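Local coordinates for hydrolase family protein (Deinococcus radiodurans R1, PDB 3CNH), which is a predicted hydrolase of the haloacid dehalogenase-like superfamily, probably acting as a phosphatase, at residues E90-Y102 with D186-R200. Residues are numbered along the deposited sequence; the frame is centred on the assembly and turned at random. Where two conformers were deposited one is given.
Sequences EVLALARDLGQRY and DAAQLREELAALGVR
R101 grips the C-terminal carboxylate of R200 side-on: NE reaches OXT at 2.8 Å in an almost straight bond, and NH2 meets the other oxygen, O, on a lone pair. A bend at chi3 (-67°) turns the guanidinium so that it also pairs with D97, whose OD2 in turn takes NH1 of R191, in the conformer described, at 3.1 Å. Two arginines thus share D97, in a salt-bridge network that probably offsets the charge of the chain terminus. L94, with CG anti to its own nitrogen (chi1 170°), lays CD1 over the centre of that same R191 guanidinium, while its CD2 meets CD2 of L190 at 3.9 Å. Further along, CD1 of L98 touches CD1 of L194. V199 sets CG1 over one face of the Y102 ring, a CH-pi contact 3.9 Å from the centroid, and the R200 amide N donates to Y102 OH at 3.0 Å. A phenylalanine in place of Y102 would probably leave that amide without its acceptor. The helices, 29° from parallel, pack side by side against one face of the parallel sheet, with V91 and L190 both on W9, as in the Rossmann-like core of HAD hydrolases.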
loop_
_atom_site.group_PDB
_atom_site.type_symbol
_atom_site.label_atom_id
_atom_site.label_comp_id
_atom_site.label_asym_id
_atom_site.label_seq_id
_atom_site.Cartn_x
_atom_site.Cartn_y
_atom_site.Cartn_z
ATOM N N GLU A 90 3.810 11.244 -11.588
ATOM C CA GLU A 90 5.103 10.933 -12.201
ATOM C C GLU A 90 5.537 9.487 -11.944
ATOM O O GLU A 90 6.077 8.819 -12.836
ATOM C CB GLU A 90 6.197 11.916 -11.768
ATOM C CG GLU A 90 5.920 13.382 -12.096
ATOM C CD GLU A 90 6.952 14.331 -11.460
ATOM O OE1 GLU A 90 7.693 13.914 -10.528
ATOM O OE2 GLU A 90 7.016 15.504 -11.883
ATOM N N VAL A 91 5.313 9.017 -10.732
ATOM C CA VAL A 91 5.711 7.638 -10.372
ATOM C C VAL A 91 4.790 6.647 -11.079
ATOM O O VAL A 91 5.199 5.600 -11.598
ATOM C CB VAL A 91 5.808 7.405 -8.877
ATOM C CG1 VAL A 91 6.088 5.941 -8.624
ATOM C CG2 VAL A 91 6.902 8.284 -8.310
ATOM N N LEU A 92 3.519 6.998 -11.113
ATOM C CA LEU A 92 2.532 6.197 -11.871
ATOM C C LEU A 92 2.928 6.009 -13.278
ATOM O O LEU A 92 2.875 4.917 -13.839
ATOM C CB LEU A 92 1.166 6.859 -11.938
ATOM C CG LEU A 92 0.300 6.509 -10.759
ATOM C CD1 LEU A 92 -0.938 7.357 -10.710
ATOM C CD2 LEU A 92 -0.065 5.036 -10.834
ATOM N N ALA A 93 3.321 7.111 -13.894
ATOM C CA ALA A 93 3.702 7.091 -15.286
ATOM C C ALA A 93 4.910 6.187 -15.507
ATOM O O ALA A 93 5.007 5.470 -16.491
ATOM C CB ALA A 93 3.989 8.524 -15.812
ATOM N N LEU A 94 5.836 6.236 -14.568
ATOM C CA LEU A 94 7.059 5.412 -14.658
ATOM C C LEU A 94 6.682 3.930 -14.595
ATOM O O LEU A 94 7.138 3.084 -15.378
ATOM C CB LEU A 94 8.007 5.743 -13.498
ATOM C CG LEU A 94 9.223 4.836 -13.295
ATOM C CD1 LEU A 94 10.135 4.787 -14.503
ATOM C CD2 LEU A 94 10.012 5.257 -12.022
ATOM N N ALA A 95 5.846 3.648 -13.621
ATOM C CA ALA A 95 5.416 2.251 -13.384
ATOM C C ALA A 95 4.658 1.738 -14.603
ATOM O O ALA A 95 4.860 0.622 -15.064
ATOM C CB ALA A 95 4.590 2.114 -12.121
ATOM N N ARG A 96 3.802 2.587 -15.158
ATOM C CA ARG A 96 3.022 2.192 -16.350
ATOM C C ARG A 96 3.948 1.857 -17.506
ATOM O O ARG A 96 3.716 0.931 -18.290
ATOM C CB ARG A 96 1.982 3.285 -16.747
ATOM C CG ARG A 96 0.785 3.365 -15.788
ATOM C CD ARG A 96 -0.244 4.547 -16.021
ATOM N NE ARG A 96 -1.359 4.443 -15.055
ATOM C CZ ARG A 96 -2.178 5.424 -14.682
ATOM N NH1 ARG A 96 -1.997 6.663 -15.105
ATOM N NH2 ARG A 96 -3.152 5.173 -13.800
ATOM N N ASP A 97 5.016 2.631 -17.625
ATOM C CA ASP A 97 5.984 2.433 -18.694
ATOM C C ASP A 97 6.716 1.110 -18.504
ATOM O O ASP A 97 6.792 0.268 -19.384
ATOM C CB ASP A 97 6.993 3.590 -18.665
ATOM C CG ASP A 97 8.041 3.492 -19.725
ATOM O OD1 ASP A 97 7.780 2.904 -20.789
ATOM O OD2 ASP A 97 9.138 4.037 -19.492
ATOM N N LEU A 98 7.248 0.949 -17.307
ATOM C CA LEU A 98 8.051 -0.242 -16.974
ATOM C C LEU A 98 7.225 -1.528 -17.065
ATOM O O LEU A 98 7.734 -2.600 -17.386
ATOM C CB LEU A 98 8.665 -0.138 -15.563
ATOM C CG LEU A 98 9.818 0.837 -15.368
ATOM C CD1 LEU A 98 10.190 0.955 -13.841
ATOM C CD2 LEU A 98 11.010 0.389 -16.222
ATOM N N GLY A 99 5.935 -1.390 -16.803
ATOM C CA GLY A 99 5.039 -2.545 -16.819
ATOM C C GLY A 99 4.930 -3.172 -18.202
ATOM O O GLY A 99 4.440 -4.286 -18.359
ATOM N N GLN A 100 5.377 -2.440 -19.219
ATOM C CA GLN A 100 5.349 -2.956 -20.582
ATOM C C GLN A 100 6.465 -3.953 -20.815
ATOM O O GLN A 100 6.459 -4.717 -21.792
ATOM C CB GLN A 100 5.535 -1.821 -21.587
ATOM C CG GLN A 100 4.467 -0.792 -21.585
ATOM C CD GLN A 100 4.838 0.326 -22.528
ATOM O OE1 GLN A 100 5.654 1.195 -22.201
ATOM N NE2 GLN A 100 4.253 0.307 -23.705
ATOM N N ARG A 101 7.442 -3.927 -19.921
ATOM C CA ARG A 101 8.668 -4.720 -20.124
ATOM C C ARG A 101 9.035 -5.670 -19.010
ATOM O O ARG A 101 9.914 -6.519 -19.175
ATOM C CB ARG A 101 9.846 -3.769 -20.388
ATOM C CG ARG A 101 9.718 -2.952 -21.699
ATOM C CD ARG A 101 10.908 -2.021 -21.955
ATOM N NE ARG A 101 11.051 -0.912 -21.015
ATOM C CZ ARG A 101 10.228 0.133 -20.936
ATOM N NH1 ARG A 101 9.190 0.232 -21.746
ATOM N NH2 ARG A 101 10.447 1.097 -20.055
ATOM N N TYR A 102 8.369 -5.493 -17.875
ATOM C CA TYR A 102 8.643 -6.300 -16.692
ATOM C C TYR A 102 7.413 -6.806 -16.050
ATOM O O TYR A 102 6.351 -6.164 -16.068
ATOM C CB TYR A 102 9.435 -5.472 -15.632
ATOM C CG TYR A 102 10.795 -5.055 -16.125
ATOM C CD1 TYR A 102 10.951 -3.906 -16.871
ATOM C CD2 TYR A 102 11.912 -5.837 -15.899
ATOM C CE1 TYR A 102 12.168 -3.546 -17.379
ATOM C CE2 TYR A 102 13.138 -5.476 -16.420
ATOM C CZ TYR A 102 13.263 -4.333 -17.154
ATOM O OH TYR A 102 14.477 -3.935 -17.715
ATOM N N ASP A 186 11.548 10.126 -5.502
ATOM C CA ASP A 186 10.827 10.717 -6.637
ATOM C C ASP A 186 11.035 9.923 -7.907
ATOM O O ASP A 186 11.896 9.056 -7.983
ATOM C CB ASP A 186 11.143 12.195 -6.843
ATOM C CG ASP A 186 12.611 12.466 -7.118
ATOM O OD1 ASP A 186 13.151 12.032 -8.155
ATOM O OD2 ASP A 186 13.229 13.184 -6.300
ATOM N N ALA A 187 10.217 10.245 -8.897
ATOM C CA ALA A 187 10.189 9.469 -10.132
ATOM C C ALA A 187 11.553 9.440 -10.823
ATOM O O ALA A 187 11.978 8.412 -11.318
ATOM C CB ALA A 187 9.099 10.001 -11.103
ATOM N N ALA A 188 12.226 10.586 -10.880
ATOM C CA ALA A 188 13.501 10.657 -11.586
ATOM C C ALA A 188 14.564 9.824 -10.899
ATOM O O ALA A 188 15.347 9.125 -11.537
ATOM C CB ALA A 188 13.984 12.118 -11.785
ATOM N N GLN A 189 14.584 9.957 -9.591
ATOM C CA GLN A 189 15.532 9.216 -8.761
ATOM C C GLN A 189 15.267 7.698 -8.868
ATOM O O GLN A 189 16.178 6.883 -9.073
ATOM C CB GLN A 189 15.483 9.713 -7.306
ATOM C CG GLN A 189 16.043 8.751 -6.275
ATOM C CD GLN A 189 15.009 7.773 -5.724
ATOM O OE1 GLN A 189 13.815 8.085 -5.660
ATOM N NE2 GLN A 189 15.468 6.613 -5.246
ATOM N N LEU A 190 13.998 7.342 -8.808
ATOM C CA LEU A 190 13.626 5.928 -8.847
ATOM C C LEU A 190 14.016 5.335 -10.189
ATOM O O LEU A 190 14.574 4.245 -10.277
ATOM C CB LEU A 190 12.130 5.739 -8.599
ATOM C CG LEU A 190 11.605 4.301 -8.558
ATOM C CD1 LEU A 190 12.322 3.407 -7.530
ATOM C CD2 LEU A 190 10.081 4.286 -8.238
ATOM N N ARG A 191 13.767 6.098 -11.249
ATOM C CA ARG A 191 14.077 5.631 -12.604
ATOM C C ARG A 191 15.572 5.379 -12.736
ATOM O O ARG A 191 15.986 4.346 -13.273
ATOM C CB ARG A 191 13.601 6.582 -13.726
ATOM C CG ARG A 191 13.775 5.978 -15.142
ATOM C CD ARG A 191 13.332 6.899 -16.313
ATOM N NE ARG A 191 11.878 7.106 -16.432
ATOM C CZ ARG A 191 11.048 6.355 -17.171
ATOM N NH1 ARG A 191 11.495 5.299 -17.827
ATOM N NH2 ARG A 191 9.747 6.639 -17.229
ATOM N N GLU A 192 16.367 6.293 -12.201
ATOM C CA GLU A 192 17.821 6.161 -12.322
ATOM C C GLU A 192 18.336 4.982 -11.544
ATOM O O GLU A 192 19.205 4.272 -12.025
ATOM C CB GLU A 192 18.605 7.392 -11.866
ATOM C CG GLU A 192 20.034 7.442 -12.450
ATOM C CD GLU A 192 20.848 6.131 -12.313
ATOM O OE1 GLU A 192 21.253 5.504 -13.355
ATOM O OE2 GLU A 192 21.091 5.724 -11.156
ATOM N N GLU A 193 17.829 4.812 -10.327
ATOM C CA GLU A 193 18.296 3.703 -9.495
ATOM C C GLU A 193 17.866 2.360 -10.049
ATOM O O GLU A 193 18.624 1.411 -10.010
ATOM C CB GLU A 193 17.895 3.853 -8.034
ATOM C CG GLU A 193 18.444 5.128 -7.421
ATOM C CD GLU A 193 18.730 4.948 -5.933
ATOM O OE1 GLU A 193 19.473 3.999 -5.625
ATOM O OE2 GLU A 193 18.247 5.744 -5.100
ATOM N N LEU A 194 16.642 2.274 -10.549
ATOM C CA LEU A 194 16.220 1.044 -11.230
ATOM C C LEU A 194 17.119 0.756 -12.444
ATOM O O LEU A 194 17.482 -0.389 -12.698
ATOM C CB LEU A 194 14.762 1.079 -11.651
ATOM C CG LEU A 194 13.794 0.989 -10.463
ATOM C CD1 LEU A 194 12.345 1.248 -10.911
ATOM C CD2 LEU A 194 13.902 -0.338 -9.698
ATOM N N ALA A 195 17.471 1.791 -13.204
ATOM C CA ALA A 195 18.293 1.619 -14.405
ATOM C C ALA A 195 19.653 1.070 -14.024
ATOM O O ALA A 195 20.250 0.290 -14.757
ATOM C CB ALA A 195 18.437 2.937 -15.184
ATOM N N ALA A 196 20.110 1.448 -12.831
ATOM C CA ALA A 196 21.419 0.977 -12.329
ATOM C C ALA A 196 21.392 -0.529 -12.080
ATOM O O ALA A 196 22.428 -1.191 -12.107
ATOM C CB ALA A 196 21.885 1.743 -11.087
ATOM N N LEU A 197 20.195 -1.065 -11.897
ATOM C CA LEU A 197 20.007 -2.492 -11.679
ATOM C C LEU A 197 19.661 -3.217 -12.959
ATOM O O LEU A 197 19.403 -4.414 -12.956
ATOM C CB LEU A 197 18.894 -2.765 -10.674
ATOM C CG LEU A 197 19.120 -2.310 -9.242
ATOM C CD1 LEU A 197 17.893 -2.597 -8.358
ATOM C CD2 LEU A 197 20.342 -3.050 -8.679
ATOM N N GLY A 198 19.639 -2.466 -14.044
ATOM C CA GLY A 198 19.353 -3.029 -15.356
ATOM C C GLY A 198 17.887 -3.015 -15.739
ATOM O O GLY A 198 17.485 -3.562 -16.760
ATOM N N VAL A 199 17.097 -2.387 -14.891
ATOM C CA VAL A 199 15.648 -2.249 -15.119
ATOM C C VAL A 199 15.402 -0.927 -15.819
ATOM O O VAL A 199 15.433 0.130 -15.219
ATOM C CB VAL A 199 14.846 -2.347 -13.820
ATOM C CG1 VAL A 199 13.348 -2.054 -14.025
ATOM C CG2 VAL A 199 15.062 -3.709 -13.167
ATOM N N ARG A 200 15.091 -1.027 -17.102
ATOM C CA ARG A 200 14.913 0.150 -17.953
ATOM C C ARG A 200 13.609 0.119 -18.746
ATOM O O ARG A 200 13.014 1.180 -18.982
ATOM C CB ARG A 200 16.093 0.228 -18.929
ATOM C CG ARG A 200 17.447 0.007 -18.253
ATOM C CD ARG A 200 18.602 0.195 -19.219
ATOM N NE ARG A 200 19.890 -0.107 -18.597
ATOM C CZ ARG A 200 20.413 -1.324 -18.563
ATOM N NH1 ARG A 200 21.587 -1.530 -17.984
ATOM N NH2 ARG A 200 19.757 -2.339 -19.115
ATOM O OXT ARG A 200 13.170 -0.945 -19.207
HETATM O O HOH W 1 7.928 12.142 -8.437
HETATM O O HOH W 2 10.987 13.244 -10.555
HETATM O O HOH W 3 14.444 -2.940 -20.647
#